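Side-chain contacts in erythrocyte binding antigen 140 (Plasmodium falciparum, PDB 4GF2), which probably binds a receptor on the surface of the host erythrocyte during invasion, through a region built of two Duffy binding-like domains: residues A[99-104]-A[140-145]; A[62-67]-A[151-156]. The protein carries 3 engineered substitutions. All blocks are in the same frame, centred on the assembly; numbering follows the deposited sequence.

Overall arrangement
From the N terminus, the chain enters helix 56-78, which supplies 62-67, and then helix 83-101, whose C-terminal end carries 99-104. It later runs into helix 132-155, which serves both contacts. This helix first meets 99-104 through 140-145 and so closes the shorter loop, interaction 1. About three turns on, 151-156 meets 62-67 and closes the longer loop, interaction 2. The shorter loop therefore lies within the longer one. The centres of the two contacts are about 15 Å apart, and Phe63 joins them by packing against Phe101, Trp142 and Trp143. Together the contacts tie three helices into one bundle in the first Duffy binding domain.

Interaction 1. Residues A[99-104]-A[140-145]; sequences NSFIGD and KEWWEK
Phe101 meets two tryptophans of the facing helix, and this aromatic cluster makes up most of the contact. Its CE2 touches CE3 of Trp142 at 3.5 Å. The phenyl ring and the six-membered ring of the indole are inclined by 59°, with centroids 5.2 Å apart. On its CD2 side Phe101 approaches CE3 of Trp143 at 4.0 Å, again obliquely. The side chain stands anti to the backbone N (chi1 -180°), which carries the ring across to the tryptophans. The three rings are buried.

The second element is aliphatic. CB of Ile102 lies 3.8 Å from CG of Lys140, and the CG2 methyl packs on the same methylene. Only the inner part of the lysine takes part, at the more exposed margin of the contact.

Polar links come from just before Lys140 in helix 132-155. Lys139 NZ hydrogen-bonds to the carbonyl oxygen of Phe101, and Asn136 ND2, about one turn earlier, bonds weakly to that of Ile102. The contact thus packs the C-terminal end of helix 83-101 against the middle of helix 132-155. Phe59 and Phe63 of helix 56-78 extend the aromatic cluster at Trp142, and Phe94 meets Trp143.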
ATOM      1  N   ASN A  99      10.100  41.702  -6.495  1.00 41.79           N
ATOM      2  CA  ASN A  99       9.124  41.512  -5.431  1.00 40.27           C
ATOM      3  C   ASN A  99       9.737  41.376  -4.039  1.00 40.65           C
ATOM      4  O   ASN A  99       9.130  41.777  -3.053  1.00 40.27           O
ATOM      5  CB  ASN A  99       8.224  40.322  -5.756  1.00 40.07           C
ATOM      6  CG  ASN A  99       7.237  40.636  -6.863  1.00 41.18           C
ATOM      7  OD1 ASN A  99       6.937  41.800  -7.118  1.00 40.55           O
ATOM      8  ND2 ASN A  99       6.722  39.606  -7.517  1.00 43.00           N
ATOM      9  N   SER A 100      10.938  40.820  -3.955  1.00 40.39           N
ATOM     10  CA  SER A 100      11.637  40.748  -2.677  1.00 45.08           C
ATOM     11  C   SER A 100      12.237  42.106  -2.330  1.00 47.33           C
ATOM     12  O   SER A 100      12.611  42.360  -1.182  1.00 51.29           O
ATOM     13  CB  SER A 100      12.734  39.686  -2.720  1.00 46.00           C
ATOM     14  OG  SER A 100      13.707  39.991  -3.702  1.00 45.51           O
ATOM     15  N   PHE A 101      12.329  42.976  -3.330  1.00 44.92           N
ATOM     16  CA  PHE A 101      12.852  44.316  -3.124  1.00 44.29           C
ATOM     17  C   PHE A 101      11.753  45.276  -2.666  1.00 46.48           C
ATOM     18  O   PHE A 101      12.015  46.190  -1.885  1.00 49.94           O
ATOM     19  CB  PHE A 101      13.509  44.834  -4.405  1.00 41.49           C
ATOM     20  CG  PHE A 101      14.080  46.218  -4.276  1.00 43.56           C
ATOM     21  CD1 PHE A 101      15.146  46.464  -3.426  1.00 46.21           C
ATOM     22  CD2 PHE A 101      13.554  47.271  -5.005  1.00 46.19           C
ATOM     23  CE1 PHE A 101      15.674  47.736  -3.301  1.00 50.01           C
ATOM     24  CE2 PHE A 101      14.079  48.544  -4.888  1.00 49.89           C
ATOM     25  CZ  PHE A 101      15.140  48.778  -4.035  1.00 51.93           C
ATOM     26  N   ILE A 102      10.527  45.063  -3.142  1.00 45.94           N
ATOM     27  CA  ILE A 102       9.427  45.978  -2.836  1.00 49.55           C
ATOM     28  C   ILE A 102       8.462  45.428  -1.786  1.00 53.54           C
ATOM     29  O   ILE A 102       7.321  45.883  -1.685  1.00 58.40           O
ATOM     30  CB  ILE A 102       8.633  46.371  -4.102  1.00 48.74           C
ATOM     31  CG1 ILE A 102       7.910  45.157  -4.693  1.00 47.40           C
ATOM     32  CG2 ILE A 102       9.562  47.003  -5.129  1.00 46.82           C
ATOM     33  CD1 ILE A 102       7.061  45.485  -5.908  1.00 46.79           C
ATOM     34  N   GLY A 103       8.925  44.458  -1.004  1.00 51.94           N
ATOM     35  CA  GLY A 103       8.163  43.962   0.130  1.00 53.45           C
ATOM     36  C   GLY A 103       6.984  43.071  -0.222  1.00 52.91           C
ATOM     37  O   GLY A 103       5.965  43.087   0.463  1.00 54.08           O
ATOM     38  N   ASP A 104       7.116  42.288  -1.286  1.00 53.10           N
ATOM     39  CA  ASP A 104       6.093  41.307  -1.642  1.00 57.69           C
ATOM     40  C   ASP A 104       6.737  39.934  -1.810  1.00 58.75           C
ATOM     41  O   ASP A 104       6.850  39.417  -2.920  1.00 58.92           O
ATOM     42  CB  ASP A 104       5.366  41.722  -2.922  1.00 59.03           C
ATOM     43  CG  ASP A 104       4.306  40.718  -3.341  1.00 62.92           C
ATOM     44  OD1 ASP A 104       3.779  40.006  -2.463  1.00 63.11           O
ATOM     45  OD2 ASP A 104       4.002  40.636  -4.552  1.00 66.31           O
ATOM     46  N   LYS A 140       9.826  51.160  -4.546  1.00 51.03           N
ATOM     47  CA  LYS A 140       8.984  50.907  -5.704  1.00 51.28           C
ATOM     48  C   LYS A 140       9.324  51.900  -6.808  1.00 50.51           C
ATOM     49  O   LYS A 140       9.483  51.521  -7.968  1.00 49.65           O
ATOM     50  CB  LYS A 140       7.504  50.984  -5.321  1.00 57.20           C
ATOM     51  CG  LYS A 140       7.067  49.837  -4.429  1.00 61.60           C
ATOM     52  CD  LYS A 140       5.674  50.036  -3.852  1.00 69.53           C
ATOM     53  CE  LYS A 140       4.595  49.624  -4.836  1.00 72.32           C
ATOM     54  NZ  LYS A 140       3.354  49.186  -4.140  1.00 76.64           N
ATOM     55  N   GLU A 141       9.456  53.169  -6.441  1.00 51.96           N
ATOM     56  CA  GLU A 141       9.837  54.195  -7.402  1.00 53.45           C
ATOM     57  C   GLU A 141      11.228  53.898  -7.963  1.00 52.06           C
ATOM     58  O   GLU A 141      11.460  54.013  -9.163  1.00 52.80           O
ATOM     59  CB  GLU A 141       9.811  55.577  -6.748  1.00 59.98           C
ATOM     60  CG  GLU A 141       8.430  56.013  -6.278  1.00 67.49           C
ATOM     61  CD  GLU A 141       8.435  57.394  -5.647  1.00 78.26           C
ATOM     62  OE1 GLU A 141       9.096  58.299  -6.196  1.00 81.56           O
ATOM     63  OE2 GLU A 141       7.780  57.573  -4.597  1.00 82.64           O
ATOM     64  N   TRP A 142      12.150  53.508  -7.091  1.00 51.57           N
ATOM     65  CA  TRP A 142      13.511  53.214  -7.516  1.00 49.34           C
ATOM     66  C   TRP A 142      13.507  52.090  -8.546  1.00 46.88           C
ATOM     67  O   TRP A 142      14.161  52.177  -9.584  1.00 45.08           O
ATOM     68  CB  TRP A 142      14.377  52.831  -6.315  1.00 48.61           C
ATOM     69  CG  TRP A 142      15.809  52.597  -6.676  1.00 47.30           C
ATOM     70  CD1 TRP A 142      16.828  53.498  -6.604  1.00 49.92           C
ATOM     71  CD2 TRP A 142      16.381  51.381  -7.174  1.00 45.99           C
ATOM     72  NE1 TRP A 142      18.002  52.920  -7.021  1.00 49.44           N
ATOM     73  CE2 TRP A 142      17.756  51.621  -7.379  1.00 47.70           C
ATOM     74  CE3 TRP A 142      15.868  50.116  -7.470  1.00 44.92           C
ATOM     75  CZ2 TRP A 142      18.619  50.642  -7.866  1.00 47.63           C
ATOM     76  CZ3 TRP A 142      16.725  49.147  -7.954  1.00 44.93           C
ATOM     77  CH2 TRP A 142      18.086  49.414  -8.147  1.00 46.03           C
ATOM     78  N   TRP A 143      12.760  51.030  -8.262  1.00 47.25           N
ATOM     79  CA  TRP A 143      12.656  49.931  -9.204  1.00 44.89           C
ATOM     80  C   TRP A 143      12.118  50.441 -10.537  1.00 50.02           C
ATOM     81  O   TRP A 143      12.626  50.082 -11.599  1.00 50.80           O
ATOM     82  CB  TRP A 143      11.760  48.817  -8.658  1.00 41.27           C
ATOM     83  CG  TRP A 143      11.762  47.615  -9.536  1.00 38.74           C
ATOM     84  CD1 TRP A 143      10.818  47.271 -10.458  1.00 39.28           C
ATOM     85  CD2 TRP A 143      12.772  46.606  -9.597  1.00 37.69           C
ATOM     86  NE1 TRP A 143      11.175  46.101 -11.084  1.00 38.27           N
ATOM     87  CE2 TRP A 143      12.373  45.673 -10.574  1.00 36.78           C
ATOM     88  CE3 TRP A 143      13.976  46.396  -8.918  1.00 39.24           C
ATOM     89  CZ2 TRP A 143      13.132  44.552 -10.888  1.00 35.51           C
ATOM     90  CZ3 TRP A 143      14.728  45.279  -9.230  1.00 38.67           C
ATOM     91  CH2 TRP A 143      14.303  44.372 -10.207  1.00 36.53           C
ATOM     92  N   GLU A 144      11.095  51.287 -10.475  1.00 54.78           N
ATOM     93  CA  GLU A 144      10.485  51.834 -11.680  1.00 59.15           C
ATOM     94  C   GLU A 144      11.543  52.420 -12.608  1.00 55.84           C
ATOM     95  O   GLU A 144      11.531  52.177 -13.815  1.00 56.05           O
ATOM     96  CB  GLU A 144       9.463  52.916 -11.321  1.00 68.82           C
ATOM     97  CG  GLU A 144       8.020  52.545 -11.624  1.00 74.34           C
ATOM     98  CD  GLU A 144       7.760  52.355 -13.108  1.00 76.31           C
ATOM     99  OE1 GLU A 144       7.876  53.340 -13.867  1.00 79.08           O
ATOM    100  OE2 GLU A 144       7.438  51.218 -13.513  1.00 74.95           O
ATOM    101  N   LYS A 145      12.465  53.185 -12.035  1.00 52.57           N
ATOM    102  CA  LYS A 145      13.443  53.919 -12.827  1.00 50.94           C
ATOM    103  C   LYS A 145      14.623  53.060 -13.281  1.00 47.42           C
ATOM    104  O   LYS A 145      15.292  53.388 -14.261  1.00 50.17           O
ATOM    105  CB  LYS A 145      13.940  55.131 -12.039  1.00 54.96           C
ATOM    106  CG  LYS A 145      12.896  56.237 -11.940  1.00 64.20           C
ATOM    107  CD  LYS A 145      12.945  56.970 -10.612  1.00 75.54           C
ATOM    108  CE  LYS A 145      11.805  57.978 -10.509  1.00 85.23           C
ATOM    109  NZ  LYS A 145      11.763  58.676  -9.195  1.00 91.34           N
TER

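Interaction 2. Residues A[62-67]-A[151-156]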
ATOM      1  N   ILE A  62      25.893  46.958  -7.590  1.00 49.73           N
ATOM      2  CA  ILE A  62      25.811  45.633  -6.987  1.00 48.74           C
ATOM      3  C   ILE A  62      24.551  44.908  -7.441  1.00 47.45           C
ATOM      4  O   ILE A  62      24.536  43.684  -7.568  1.00 47.79           O
ATOM      5  CB  ILE A  62      25.825  45.711  -5.447  1.00 49.97           C
ATOM      6  CG1 ILE A  62      27.135  46.335  -4.957  1.00 53.68           C
ATOM      7  CG2 ILE A  62      25.635  44.328  -4.837  1.00 47.94           C
ATOM      8  CD1 ILE A  62      28.386  45.582  -5.388  1.00 54.80           C
ATOM      9  N   PHE A  63      23.489  45.667  -7.683  1.00 46.81           N
ATOM     10  CA  PHE A  63      22.247  45.082  -8.159  1.00 44.21           C
ATOM     11  C   PHE A  63      22.468  44.560  -9.571  1.00 42.49           C
ATOM     12  O   PHE A  63      22.004  43.474  -9.926  1.00 40.84           O
ATOM     13  CB  PHE A  63      21.129  46.121  -8.143  1.00 44.79           C
ATOM     14  CG  PHE A  63      19.795  45.576  -7.722  1.00 45.53           C
ATOM     15  CD1 PHE A  63      19.379  44.320  -8.128  1.00 44.44           C
ATOM     16  CD2 PHE A  63      18.958  46.325  -6.916  1.00 48.68           C
ATOM     17  CE1 PHE A  63      18.149  43.825  -7.736  1.00 45.59           C
ATOM     18  CE2 PHE A  63      17.731  45.837  -6.523  1.00 49.71           C
ATOM     19  CZ  PHE A  63      17.327  44.587  -6.931  1.00 48.51           C
ATOM     20  N   LEU A  64      23.192  45.334 -10.374  1.00 43.77           N
ATOM     21  CA  LEU A  64      23.499  44.927 -11.738  1.00 43.54           C
ATOM     22  C   LEU A  64      24.307  43.634 -11.730  1.00 46.15           C
ATOM     23  O   LEU A  64      24.086  42.741 -12.553  1.00 46.54           O
ATOM     24  CB  LEU A  64      24.267  46.028 -12.468  1.00 43.07           C
ATOM     25  CG  LEU A  64      23.432  47.235 -12.903  1.00 41.86           C
ATOM     26  CD1 LEU A  64      24.332  48.401 -13.290  1.00 42.15           C
ATOM     27  CD2 LEU A  64      22.515  46.864 -14.061  1.00 42.02           C
ATOM     28  N   ILE A  65      25.238  43.534 -10.786  1.00 49.03           N
ATOM     29  CA  ILE A  65      26.061  42.342 -10.655  1.00 49.68           C
ATOM     30  C   ILE A  65      25.215  41.140 -10.255  1.00 48.57           C
ATOM     31  O   ILE A  65      25.421  40.031 -10.743  1.00 49.43           O
ATOM     32  CB  ILE A  65      27.169  42.543  -9.614  1.00 51.42           C
ATOM     33  CG1 ILE A  65      28.211  43.531 -10.146  1.00 52.85           C
ATOM     34  CG2 ILE A  65      27.832  41.210  -9.276  1.00 51.26           C
ATOM     35  CD1 ILE A  65      29.232  43.969  -9.116  1.00 55.51           C
ATOM     36  N   SER A  66      24.261  41.363  -9.363  1.00 47.28           N
ATOM     37  CA  SER A  66      23.421  40.284  -8.871  1.00 45.38           C
ATOM     38  C   SER A  66      22.576  39.663  -9.986  1.00 42.50           C
ATOM     39  O   SER A  66      22.556  38.445 -10.142  1.00 41.81           O
ATOM     40  CB  SER A  66      22.526  40.788  -7.744  1.00 46.35           C
ATOM     41  OG  SER A  66      23.308  41.200  -6.638  1.00 49.45           O
ATOM     42  N   VAL A  67      21.882  40.489 -10.764  1.00 40.82           N
ATOM     43  CA  VAL A  67      21.002  39.964 -11.807  1.00 38.66           C
ATOM     44  C   VAL A  67      21.798  39.275 -12.914  1.00 39.63           C
ATOM     45  O   VAL A  67      21.424  38.200 -13.382  1.00 38.62           O
ATOM     46  CB  VAL A  67      20.088  41.055 -12.420  1.00 36.26           C
ATOM     47  CG1 VAL A  67      19.185  41.644 -11.356  1.00 37.36           C
ATOM     48  CG2 VAL A  67      20.906  42.147 -13.108  1.00 34.99           C
ATOM     49  N   TRP A 151      16.972  44.651 -16.193  1.00 39.35           N
ATOM     50  CA  TRP A 151      16.567  43.534 -17.036  1.00 38.28           C
ATOM     51  C   TRP A 151      17.539  43.379 -18.197  1.00 40.90           C
ATOM     52  O   TRP A 151      18.092  42.301 -18.420  1.00 42.50           O
ATOM     53  CB  TRP A 151      15.153  43.751 -17.567  1.00 36.14           C
ATOM     54  CG  TRP A 151      14.761  42.792 -18.647  1.00 35.02           C
ATOM     55  CD1 TRP A 151      14.539  43.086 -19.960  1.00 35.21           C
ATOM     56  CD2 TRP A 151      14.543  41.384 -18.509  1.00 35.05           C
ATOM     57  NE1 TRP A 151      14.193  41.949 -20.647  1.00 34.92           N
ATOM     58  CE2 TRP A 151      14.189  40.890 -19.781  1.00 34.30           C
ATOM     59  CE3 TRP A 151      14.616  40.491 -17.435  1.00 36.31           C
ATOM     60  CZ2 TRP A 151      13.906  39.545 -20.009  1.00 33.90           C
ATOM     61  CZ3 TRP A 151      14.338  39.154 -17.662  1.00 36.53           C
ATOM     62  CH2 TRP A 151      13.987  38.694 -18.938  1.00 35.26           C
ATOM     63  N   ASN A 152      17.750  44.466 -18.930  1.00 40.92           N
ATOM     64  CA  ASN A 152      18.648  44.446 -20.074  1.00 40.64           C
ATOM     65  C   ASN A 152      20.017  43.876 -19.731  1.00 41.06           C
ATOM     66  O   ASN A 152      20.572  43.087 -20.495  1.00 41.88           O
ATOM     67  CB  ASN A 152      18.796  45.849 -20.655  1.00 42.24           C
ATOM     68  CG  ASN A 152      17.585  46.271 -21.458  1.00 44.97           C
ATOM     69  OD1 ASN A 152      16.832  45.429 -21.947  1.00 46.94           O
ATOM     70  ND2 ASN A 152      17.393  47.576 -21.605  1.00 47.04           N
ATOM     71  N   HIS A 153      20.555  44.268 -18.581  1.00 40.93           N
ATOM     72  CA  HIS A 153      21.887  43.829 -18.188  1.00 40.05           C
ATOM     73  C   HIS A 153      21.855  42.387 -17.701  1.00 37.74           C
ATOM     74  O   HIS A 153      22.835  41.646 -17.836  1.00 39.05           O
ATOM     75  CB  HIS A 153      22.454  44.739 -17.103  1.00 40.61           C
ATOM     76  CG  HIS A 153      23.825  44.348 -16.652  1.00 41.91           C
ATOM     77  ND1 HIS A 153      24.941  44.499 -17.446  1.00 43.55           N
ATOM     78  CD2 HIS A 153      24.261  43.805 -15.490  1.00 41.94           C
ATOM     79  CE1 HIS A 153      26.006  44.068 -16.793  1.00 44.72           C
ATOM     80  NE2 HIS A 153      25.621  43.643 -15.604  1.00 43.80           N
ATOM     81  N   MET A 154      20.720  41.988 -17.141  1.00 34.82           N
ATOM     82  CA  MET A 154      20.554  40.618 -16.664  1.00 34.64           C
ATOM     83  C   MET A 154      20.668  39.618 -17.811  1.00 33.60           C
ATOM     84  O   MET A 154      21.228  38.538 -17.647  1.00 32.93           O
ATOM     85  CB  MET A 154      19.197  40.444 -15.972  1.00 36.18           C
ATOM     86  CG  MET A 154      18.945  39.022 -15.504  1.00 37.40           C
ATOM     87  SD  MET A 154      17.429  38.814 -14.555  1.00 33.16           S
ATOM     88  CE  MET A 154      17.664  37.138 -13.976  1.00 27.77           C
ATOM     89  N   ILE A 155      20.141  39.976 -18.975  1.00 35.08           N
ATOM     90  CA  ILE A 155      20.104  39.033 -20.086  1.00 37.00           C
ATOM     91  C   ILE A 155      21.121  39.358 -21.176  1.00 39.03           C
ATOM     92  O   ILE A 155      21.165  38.674 -22.197  1.00 39.45           O
ATOM     93  CB  ILE A 155      18.704  38.976 -20.726  1.00 37.88           C
ATOM     94  CG1 ILE A 155      18.359  40.314 -21.384  1.00 39.38           C
ATOM     95  CG2 ILE A 155      17.663  38.600 -19.685  1.00 37.34           C
ATOM     96  CD1 ILE A 155      17.071  40.290 -22.164  1.00 39.75           C
ATOM     97  N   VAL A 156      21.944  40.381 -20.955  1.00 39.99           N
ATOM     98  CA  VAL A 156      22.820  40.889 -22.013  1.00 41.27           C
ATOM     99  C   VAL A 156      23.729  39.811 -22.612  1.00 43.00           C
ATOM    100  O   VAL A 156      24.024  39.840 -23.802  1.00 45.76           O
ATOM    101  CB  VAL A 156      23.696  42.058 -21.520  1.00 41.02           C
ATOM    102  CG1 VAL A 156      24.715  41.574 -20.504  1.00 42.81           C
ATOM    103  CG2 VAL A 156      24.390  42.727 -22.699  1.00 41.05           C
TER
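His153 reaches over to helix 56-78 and sets the edge of its imidazole against the backbone of Leu64. The Leu64 carbonyl oxygen lies in the ring plane, 3.1 Å from CD2 of His153. This is a close carbon-to-oxygen approach, not a conventional hydrogen bond. CG of His153 is anti to the backbone N (chi1 -180°), which sends the ring toward the neighbouring helix. The Leu64 side chain crosses the histidine at about a right angle. Its CD2 methyl rests 3.7 Å from CB of His153, and its CB lies near CD2 of the ring. ND1 of His153 makes a weak hydrogen bond to a bound glycerol, probably from the crystallisation liquor.

Val67 and Met154 form the more buried half, where the backbones come closest, with CA atoms 4.9 Å apart. CB of Val67 lies 3.7 Å from CB of Met154, and the CG2 methyl of the valine packs on the same methionine CB. The extended methionine runs across the valine, with CG 3.4 Å from the Val67 carbonyl oxygen. Leu90 and Phe94 of helix 83-101 also touch Met154, while Phe97 touches Val67. Asn68, next after Val67, hydrogen-bonds through ND2 to the carbonyl oxygen of His153.

The axes of the two short helical segments approach to 8.6 Å and cross at -44°. Close packing of Val67 on Met154, with the Leu64-His153 pair beside it, joins helices 56-78 and 132-155 in the predominantly helical Duffy binding-like fold.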